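Local coordinates for PCF11 protein (Saccharomyces cerevisiae, PDB 1SZ9) that probably binds the carboxy-terminal domain of RNA polymerase II through its CTD-interacting domain, linking transcription to the processing of mRNA 3' ends, at residues D4-V7 with I8-F12; P25-T28 with T29-L33. All blocks are in the same frame, centred on the assembly; numbering follows the deposited sequence.

Interaction 1 (D4-V7 with I8-F12); sequences DTEV and IVKDF
Glu-6 and Lys-10, one helical turn apart on helix 3-16, send their chains out alongside one another. The lysine is extended beyond CG, while the glutamate bends at chi2 (120°), a turn that brings its carboxylate alongside the end of its neighbour. OE2 of Glu-6 forms a salt bridge with NZ of Lys-10 at 3.6 Å, and it lies nearer still to the methylene, 3.3 Å from CE of Lys-10. The aliphatic stems follow each other as well, with CG of Glu-6 4.0 Å from CE of Lys-10.

Ile-8 is set differently: its ethyl branch folds back over the carbonyl of Asp-4. A chi1 of -58° puts CG1 of Ile-8 beside its own backbone N. From there CG1 of Ile-8 passes 3.1 Å from O of Asp-4. The same oxygen, O of Asp-4, accepts the N-H of Ile-8 at 2.9 Å. The side chain also reaches Phe-44 of helix 41-54 and Asn-37, and an alanine here would probably uncover the Asp-4 carbonyl and leave a gap against Phe-44. Next along, Thr-5 and Val-9 meet by their methyls, CG2 to CG2 at 4.2 Å, both also resting on Tyr-43.

The ion pair is thus long and both its residues are exposed, so solvent probably screens it; it adds to the i to i+4 backbone bonding of the helix rather than replacing it.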
ATOM      1  N   ASP A   4      23.119  -4.925  10.817  1.00 56.34           N
ATOM      2  CA  ASP A   4      22.157  -3.871  11.098  1.00 54.98           C
ATOM      3  C   ASP A   4      20.933  -4.009  10.191  1.00 52.99           C
ATOM      4  O   ASP A   4      19.800  -3.877  10.637  1.00 51.46           O
ATOM      5  CB  ASP A   4      22.805  -2.499  10.894  1.00 57.26           C
ATOM      6  CG  ASP A   4      23.851  -2.176  11.955  1.00 60.29           C
ATOM      7  OD1 ASP A   4      23.510  -2.166  13.158  1.00 60.24           O
ATOM      8  OD2 ASP A   4      25.018  -1.924  11.581  1.00 62.67           O
ATOM      9  N   THR A   5      21.178  -4.280   8.914  1.00 50.89           N
ATOM     10  CA  THR A   5      20.116  -4.442   7.927  1.00 50.04           C
ATOM     11  C   THR A   5      19.150  -5.541   8.342  1.00 48.72           C
ATOM     12  O   THR A   5      17.932  -5.360   8.316  1.00 47.27           O
ATOM     13  CB  THR A   5      20.711  -4.785   6.547  1.00 50.41           C
ATOM     14  OG1 THR A   5      21.448  -3.655   6.069  1.00 50.20           O
ATOM     15  CG2 THR A   5      19.615  -5.145   5.544  1.00 50.04           C
ATOM     16  N   GLU A   6      19.720  -6.681   8.716  1.00 47.15           N
ATOM     17  CA  GLU A   6      18.968  -7.845   9.161  1.00 47.30           C
ATOM     18  C   GLU A   6      18.058  -7.496  10.343  1.00 44.06           C
ATOM     19  O   GLU A   6      16.878  -7.812  10.345  1.00 43.35           O
ATOM     20  CB  GLU A   6      19.948  -8.952   9.569  1.00 50.02           C
ATOM     21  CG  GLU A   6      19.299 -10.183  10.164  1.00 56.72           C
ATOM     22  CD  GLU A   6      19.596 -11.435   9.362  1.00 60.27           C
ATOM     23  OE1 GLU A   6      20.787 -11.677   9.057  1.00 62.26           O
ATOM     24  OE2 GLU A   6      18.641 -12.176   9.039  1.00 62.76           O
ATOM     25  N   VAL A   7      18.627  -6.844  11.347  1.00 42.26           N
ATOM     26  CA  VAL A   7      17.888  -6.451  12.526  1.00 40.97           C
ATOM     27  C   VAL A   7      16.740  -5.493  12.182  1.00 39.82           C
ATOM     28  O   VAL A   7      15.608  -5.674  12.641  1.00 36.16           O
ATOM     29  CB  VAL A   7      18.823  -5.775  13.556  1.00 41.74           C
ATOM     30  CG1 VAL A   7      18.008  -5.167  14.689  1.00 39.82           C
ATOM     31  CG2 VAL A   7      19.800  -6.801  14.113  1.00 43.19           C
ATOM     32  N   ILE A   8      17.035  -4.469  11.388  1.00 37.19           N
ATOM     33  CA  ILE A   8      16.008  -3.510  11.006  1.00 36.70           C
ATOM     34  C   ILE A   8      14.881  -4.174  10.202  1.00 33.55           C
ATOM     35  O   ILE A   8      13.704  -3.927  10.449  1.00 31.25           O
ATOM     36  CB  ILE A   8      16.613  -2.347  10.191  1.00 37.59           C
ATOM     37  CG1 ILE A   8      17.702  -1.662  11.026  1.00 39.36           C
ATOM     38  CG2 ILE A   8      15.511  -1.326   9.825  1.00 35.88           C
ATOM     39  CD1 ILE A   8      18.551  -0.663  10.253  1.00 44.13           C
ATOM     40  N   VAL A   9      15.243  -5.023   9.251  1.00 31.92           N
ATOM     41  CA  VAL A   9      14.240  -5.693   8.438  1.00 33.72           C
ATOM     42  C   VAL A   9      13.378  -6.638   9.275  1.00 35.80           C
ATOM     43  O   VAL A   9      12.157  -6.674   9.107  1.00 34.07           O
ATOM     44  CB  VAL A   9      14.897  -6.462   7.257  1.00 33.75           C
ATOM     45  CG1 VAL A   9      13.875  -7.362   6.561  1.00 33.65           C
ATOM     46  CG2 VAL A   9      15.464  -5.466   6.246  1.00 31.90           C
ATOM     47  N   LYS A  10      13.999  -7.388  10.189  1.00 36.25           N
ATOM     48  CA  LYS A  10      13.237  -8.312  11.031  1.00 38.13           C
ATOM     49  C   LYS A  10      12.297  -7.538  11.942  1.00 37.01           C
ATOM     50  O   LYS A  10      11.187  -7.970  12.228  1.00 35.81           O
ATOM     51  CB  LYS A  10      14.170  -9.181  11.875  1.00 38.76           C
ATOM     52  CG  LYS A  10      14.787 -10.327  11.108  1.00 43.51           C
ATOM     53  CD  LYS A  10      15.675 -11.179  11.998  1.00 45.40           C
ATOM     54  CE  LYS A  10      16.204 -12.389  11.246  1.00 45.33           C
ATOM     55  NZ  LYS A  10      17.100 -13.204  12.121  1.00 47.66           N
ATOM     56  N   ASP A  11      12.761  -6.386  12.395  1.00 37.02           N
ATOM     57  CA  ASP A  11      11.973  -5.537  13.266  1.00 37.27           C
ATOM     58  C   ASP A  11      10.770  -5.008  12.469  1.00 36.23           C
ATOM     59  O   ASP A  11       9.654  -4.933  13.001  1.00 35.14           O
ATOM     60  CB  ASP A  11      12.869  -4.397  13.778  1.00 42.49           C
ATOM     61  CG  ASP A  11      12.137  -3.412  14.679  1.00 47.35           C
ATOM     62  OD1 ASP A  11      11.461  -3.831  15.646  1.00 50.74           O
ATOM     63  OD2 ASP A  11      12.259  -2.194  14.426  1.00 52.07           O
ATOM     64  N   PHE A  12      10.991  -4.666  11.197  1.00 32.16           N
ATOM     65  CA  PHE A  12       9.906  -4.153  10.336  1.00 31.36           C
ATOM     66  C   PHE A  12       8.865  -5.260  10.178  1.00 30.16           C
ATOM     67  O   PHE A  12       7.670  -5.029  10.374  1.00 26.66           O
ATOM     68  CB  PHE A  12      10.441  -3.752   8.942  1.00 28.84           C
ATOM     69  CG  PHE A  12       9.455  -2.976   8.094  1.00 26.87           C
ATOM     70  CD1 PHE A  12       9.351  -1.587   8.200  1.00 23.18           C
ATOM     71  CD2 PHE A  12       8.643  -3.632   7.174  1.00 25.30           C
ATOM     72  CE1 PHE A  12       8.457  -0.860   7.394  1.00 21.22           C
ATOM     73  CE2 PHE A  12       7.739  -2.907   6.365  1.00 26.98           C
ATOM     74  CZ  PHE A  12       7.657  -1.519   6.482  1.00 23.07           C
TER

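Interaction 2 (P25-T28 with T29-L33); sequences PIIT and TLTKL
Pro-25 opens the first segment by giving its carbonyl to two donors of one residue. O of Pro-25 takes the N-H of Thr-29 at 2.9 Å and, still closer, the hydroxyl OG1 of Thr-29 at 2.7 Å; the two arrive from opposite faces of the carbonyl plane. The hydroxyl is placed for this by a chi1 of -66°, which sets OG1 beside its own backbone N, within reach of the carbonyl one turn earlier.

Ile-26 follows with an apolar partner. Its side chain and that of Leu-30 lean out together from successive turns, and CG2 of Ile-26 touches CD1 of Leu-30 at 4.0 Å. Both rest on Ile-15 of helix 3-16, so the pair forms part of the seam between the two helices.

Ile-27 repeats the pattern of Pro-25 on a buried face. Its O accepts from N of Thr-31 at 3.0 Å and from OG1 of Thr-31 at 2.8 Å, the hydroxyl standing above the carbonyl plane, 35° out of it, and the amide coming from the other face. OG1 of Thr-31 is also hydrogen-bonded to Ser-69 of helix 57-73, which means that this buried hydroxyl has polar partners on its own helix and on helix 57-73.

Thr-28 ends the segment on a more open side, where its CG2 meets CD of the exposed Lys-32 at 4.0 Å as the two side chains cross at a slant.

Threonine hydroxyls bonded to the carbonyl four residues earlier are a familiar feature of alpha-helices, and here they occur within the all-helical CID fold, whose helices stack in the manner of arm repeats.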
ATOM      1  N   PRO A  25      -0.745   3.732  15.642  1.00 21.71           N
ATOM      2  CA  PRO A  25       0.629   3.683  16.179  1.00 22.98           C
ATOM      3  C   PRO A  25       1.550   2.824  15.327  1.00 20.85           C
ATOM      4  O   PRO A  25       2.681   3.207  15.050  1.00 22.81           O
ATOM      5  CB  PRO A  25       0.447   3.086  17.580  1.00 22.95           C
ATOM      6  CG  PRO A  25      -0.931   3.471  17.946  1.00 18.92           C
ATOM      7  CD  PRO A  25      -1.707   3.284  16.662  1.00 19.00           C
ATOM      8  N   ILE A  26       1.053   1.662  14.915  1.00 21.43           N
ATOM      9  CA  ILE A  26       1.823   0.740  14.084  1.00 21.53           C
ATOM     10  C   ILE A  26       2.071   1.302  12.678  1.00 21.57           C
ATOM     11  O   ILE A  26       3.194   1.293  12.172  1.00 21.91           O
ATOM     12  CB  ILE A  26       1.105  -0.633  13.942  1.00 21.47           C
ATOM     13  CG1 ILE A  26       1.098  -1.381  15.282  1.00 21.51           C
ATOM     14  CG2 ILE A  26       1.769  -1.456  12.865  1.00 17.70           C
ATOM     15  CD1 ILE A  26       0.346  -2.723  15.230  1.00 21.58           C
ATOM     16  N   ILE A  27       1.020   1.788  12.039  1.00 22.04           N
ATOM     17  CA  ILE A  27       1.188   2.334  10.697  1.00 21.65           C
ATOM     18  C   ILE A  27       2.186   3.485  10.717  1.00 21.15           C
ATOM     19  O   ILE A  27       3.075   3.567   9.870  1.00 19.75           O
ATOM     20  CB  ILE A  27      -0.175   2.791  10.115  1.00 21.25           C
ATOM     21  CG1 ILE A  27      -0.959   1.553   9.649  1.00 21.33           C
ATOM     22  CG2 ILE A  27       0.023   3.757   8.947  1.00 21.09           C
ATOM     23  CD1 ILE A  27      -2.432   1.833   9.467  1.00 23.38           C
ATOM     24  N   THR A  28       2.052   4.361  11.699  1.00 22.29           N
ATOM     25  CA  THR A  28       2.961   5.498  11.800  1.00 23.66           C
ATOM     26  C   THR A  28       4.387   5.051  12.108  1.00 24.96           C
ATOM     27  O   THR A  28       5.342   5.621  11.588  1.00 26.60           O
ATOM     28  CB  THR A  28       2.465   6.486  12.876  1.00 25.40           C
ATOM     29  OG1 THR A  28       1.297   7.156  12.376  1.00 28.59           O
ATOM     30  CG2 THR A  28       3.547   7.538  13.198  1.00 30.11           C
ATOM     31  N   THR A  29       4.529   4.030  12.947  1.00 23.79           N
ATOM     32  CA  THR A  29       5.850   3.527  13.295  1.00 23.50           C
ATOM     33  C   THR A  29       6.505   2.884  12.073  1.00 23.19           C
ATOM     34  O   THR A  29       7.702   3.066  11.845  1.00 22.10           O
ATOM     35  CB  THR A  29       5.771   2.539  14.490  1.00 24.24           C
ATOM     36  OG1 THR A  29       5.344   3.262  15.658  1.00 24.15           O
ATOM     37  CG2 THR A  29       7.136   1.904  14.770  1.00 24.29           C
ATOM     38  N   LEU A  30       5.732   2.147  11.279  1.00 20.88           N
ATOM     39  CA  LEU A  30       6.279   1.545  10.061  1.00 21.09           C
ATOM     40  C   LEU A  30       6.715   2.651   9.065  1.00 22.62           C
ATOM     41  O   LEU A  30       7.706   2.496   8.348  1.00 22.85           O
ATOM     42  CB  LEU A  30       5.239   0.632   9.391  1.00 19.83           C
ATOM     43  CG  LEU A  30       4.894  -0.692  10.096  1.00 20.88           C
ATOM     44  CD1 LEU A  30       3.693  -1.378   9.394  1.00 18.66           C
ATOM     45  CD2 LEU A  30       6.141  -1.617  10.078  1.00 19.48           C
ATOM     46  N   THR A  31       5.971   3.761   9.033  1.00 22.06           N
ATOM     47  CA  THR A  31       6.274   4.877   8.134  1.00 21.01           C
ATOM     48  C   THR A  31       7.589   5.550   8.560  1.00 23.34           C
ATOM     49  O   THR A  31       8.404   5.919   7.723  1.00 23.07           O
ATOM     50  CB  THR A  31       5.117   5.915   8.160  1.00 23.25           C
ATOM     51  OG1 THR A  31       3.892   5.249   7.830  1.00 23.13           O
ATOM     52  CG2 THR A  31       5.363   7.063   7.151  1.00 18.93           C
ATOM     53  N   LYS A  32       7.788   5.700   9.869  1.00 23.64           N
ATOM     54  CA  LYS A  32       9.003   6.309  10.396  1.00 25.12           C
ATOM     55  C   LYS A  32      10.205   5.397  10.102  1.00 27.03           C
ATOM     56  O   LYS A  32      11.277   5.877   9.755  1.00 27.77           O
ATOM     57  CB  LYS A  32       8.863   6.546  11.906  1.00 25.84           C
ATOM     58  CG  LYS A  32       7.872   7.645  12.270  1.00 27.23           C
ATOM     59  CD  LYS A  32       7.529   7.613  13.767  1.00 28.23           C
ATOM     60  CE  LYS A  32       8.760   7.869  14.627  1.00 29.19           C
ATOM     61  NZ  LYS A  32       8.417   7.911  16.062  1.00 26.51           N
ATOM     62  N   LEU A  33      10.025   4.085  10.237  1.00 26.63           N
ATOM     63  CA  LEU A  33      11.104   3.150   9.925  1.00 28.69           C
ATOM     64  C   LEU A  33      11.465   3.255   8.427  1.00 29.23           C
ATOM     65  O   LEU A  33      12.637   3.157   8.041  1.00 29.04           O
ATOM     66  CB  LEU A  33      10.680   1.706  10.248  1.00 29.47           C
ATOM     67  CG  LEU A  33      10.717   1.251  11.716  1.00 29.27           C
ATOM     68  CD1 LEU A  33      10.064  -0.126  11.875  1.00 29.70           C
ATOM     69  CD2 LEU A  33      12.185   1.195  12.183  1.00 30.44           C
TER

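In the fold
Each interaction joins successive turns of its own helix, and the two helices, 3-16 and 24-36, are consecutive in the chain. Interaction 1 is a surface contact, its centre about 20 Å from that of the chain; interaction 2, its centre about 13 Å from the same point, is partly buried. An exposed ion pair marks interaction 1 beside its aliphatic contacts, whereas in interaction 2 hydroxyl-to-carbonyl bonds and an Ile-Leu pair dominate. Their centres lie about 14 Å apart, and the helices meet directly where CE1 of Phe-12 packs 3.6 Å from O of Leu-30 and CD1 of Phe-12 lies 4.0 Å from CD1 of Leu-33. Phe-12, buried and also stacked on Phe-44, ties the first helix to helix 41-54 too.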